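Local coordinates for pili retraction protein PilT (Thermus thermophilus, PDB 5FL3) that probably hydrolyses ATP to power the retraction of pili, at residues L153-H156 against I157-Y161. Numbering follows the deposited sequence.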
loop_
_atom_site.group_PDB
_atom_site.type_symbol
_atom_site.label_atom_id
_atom_site.label_comp_id
_atom_site.label_asym_id
_atom_site.label_seq_id
_atom_site.Cartn_x
_atom_site.Cartn_y
_atom_site.Cartn_z
ATOM N N LEU A 153 6.371 6.971 -4.571
ATOM C CA LEU A 153 5.973 8.365 -4.528
ATOM C C LEU A 153 6.804 9.159 -3.498
ATOM O O LEU A 153 7.217 10.270 -3.762
ATOM C CB LEU A 153 4.480 8.450 -4.228
ATOM C CG LEU A 153 3.927 9.846 -4.061
ATOM C CD1 LEU A 153 4.263 10.633 -5.313
ATOM C CD2 LEU A 153 2.435 9.798 -3.819
ATOM N N ILE A 154 7.073 8.574 -2.342
ATOM C CA ILE A 154 7.870 9.239 -1.323
ATOM C C ILE A 154 9.319 9.385 -1.791
ATOM O O ILE A 154 9.969 10.407 -1.560
ATOM C CB ILE A 154 7.826 8.453 0.023
ATOM C CG1 ILE A 154 6.428 8.505 0.640
ATOM C CG2 ILE A 154 8.874 8.964 1.004
ATOM C CD1 ILE A 154 6.307 7.749 1.915
ATOM N N ASP A 155 9.809 8.345 -2.453
ATOM C CA ASP A 155 11.178 8.290 -2.951
ATOM C C ASP A 155 11.436 9.390 -3.969
ATOM O O ASP A 155 12.513 9.967 -4.026
ATOM C CB ASP A 155 11.440 6.911 -3.569
ATOM C CG ASP A 155 12.862 6.747 -4.075
ATOM O OD1 ASP A 155 13.793 6.737 -3.239
ATOM O OD2 ASP A 155 13.040 6.601 -5.309
ATOM N N HIS A 156 10.426 9.673 -4.774
ATOM C CA HIS A 156 10.541 10.676 -5.814
ATOM C C HIS A 156 10.682 12.048 -5.229
ATOM O O HIS A 156 11.476 12.857 -5.708
ATOM C CB HIS A 156 9.327 10.662 -6.722
ATOM C CG HIS A 156 9.397 11.692 -7.800
ATOM N ND1 HIS A 156 10.211 11.555 -8.906
ATOM C CD2 HIS A 156 8.773 12.886 -7.931
ATOM C CE1 HIS A 156 10.073 12.615 -9.679
ATOM N NE2 HIS A 156 9.208 13.438 -9.111
ATOM N N ILE A 157 9.865 12.304 -4.211
ATOM C CA ILE A 157 9.914 13.533 -3.424
ATOM C C ILE A 157 11.274 13.684 -2.721
ATOM O O ILE A 157 11.934 14.731 -2.788
ATOM C CB ILE A 157 8.771 13.544 -2.385
ATOM C CG1 ILE A 157 7.428 13.701 -3.093
ATOM C CG2 ILE A 157 8.969 14.646 -1.361
ATOM C CD1 ILE A 157 6.252 13.494 -2.193
ATOM N N ASN A 158 11.691 12.604 -2.073
ATOM C CA ASN A 158 12.927 12.575 -1.306
ATOM C C ASN A 158 14.126 12.902 -2.192
ATOM O O ASN A 158 15.151 13.392 -1.706
ATOM C CB ASN A 158 13.082 11.189 -0.641
ATOM C CG ASN A 158 14.394 11.017 0.141
ATOM O OD1 ASN A 158 14.962 11.967 0.694
ATOM N ND2 ASN A 158 14.864 9.779 0.198
ATOM N N LEU A 159 14.024 12.637 -3.491
ATOM C CA LEU A 159 15.226 12.793 -4.278
ATOM C C LEU A 159 15.192 13.989 -5.234
ATOM O O LEU A 159 16.165 14.238 -5.932
ATOM C CB LEU A 159 15.537 11.481 -5.005
ATOM C CG LEU A 159 14.908 10.990 -6.290
ATOM C CD1 LEU A 159 15.759 11.461 -7.444
ATOM C CD2 LEU A 159 14.832 9.462 -6.265
ATOM N N HIS A 160 14.112 14.764 -5.216
ATOM C CA HIS A 160 14.038 15.974 -6.025
ATOM C C HIS A 160 13.607 17.194 -5.232
ATOM O O HIS A 160 13.623 18.281 -5.768
ATOM C CB HIS A 160 13.071 15.799 -7.209
ATOM C CG HIS A 160 13.550 14.827 -8.233
ATOM N ND1 HIS A 160 12.755 13.816 -8.728
ATOM C CD2 HIS A 160 14.753 14.689 -8.835
ATOM C CE1 HIS A 160 13.444 13.103 -9.602
ATOM N NE2 HIS A 160 14.661 13.609 -9.681
ATOM N N TYR A 161 13.197 17.011 -3.978
ATOM C CA TYR A 161 12.698 18.111 -3.151
ATOM C C TYR A 161 13.338 18.135 -1.765
ATOM O O TYR A 161 13.651 17.097 -1.205
ATOM C CB TYR A 161 11.183 18.025 -2.995
ATOM C CG TYR A 161 10.392 18.105 -4.282
ATOM C CD1 TYR A 161 10.031 19.328 -4.823
ATOM C CD2 TYR A 161 9.975 16.954 -4.936
ATOM C CE1 TYR A 161 9.289 19.403 -5.991
ATOM C CE2 TYR A 161 9.235 17.017 -6.096
ATOM C CZ TYR A 161 8.895 18.246 -6.623
ATOM O OH TYR A 161 8.156 18.313 -7.787
HETATM O O HOH W 1 13.766 7.258 -0.555
HETATM O O HOH W 2 7.418 15.939 -9.015
#
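H156 and H160, one turn apart near the end of helix 146-160, form an offset edge-to-face pair, a worked example of how a helix surface can be dressed by aromatic residues at i and i+4. The edge of H160 is directed at one face of H156, with centroids 4.6 Å apart and planes at 72°; ND1 of H160 lies over that face toward the rim, 3.1 Å from CE1 of H156. With CG anti to the backbone N (chi1 179°), H156 extends beside helix 122-130, where it touches E126 and A129, and its NE2 meets, at 3.1 Å, a water that also lies 2.8 Å from Y161 OH. Replacing H156 by an alanine is likely to leave the H160 edge without a ring face to rest on and this water without its imidazole partner.

The close-packed side is aliphatic: L153, I154 and I157 press on strand 233-238, and the latter two also reach strand 164-169. Along the backbone, N158 N donates to I154 O at 2.8 Å, whereas the L159 N bonds to D155 O and H156 O are both weak. The buried amide of N158 is held by K177 O and the backbone N atoms of K179 and S181. The looser, more solvent-facing side carries L159 and H160; there CD2 of L159 lies 3.5 Å from D155 OD2.

Downstream of the P-loop, the chemistry thus implies a helix seated on the sheet by hydrocarbon and linked to 177-181 through N158 and a D155-K179 salt bridge, with waters joining D155 to N158 and H156 to Y161.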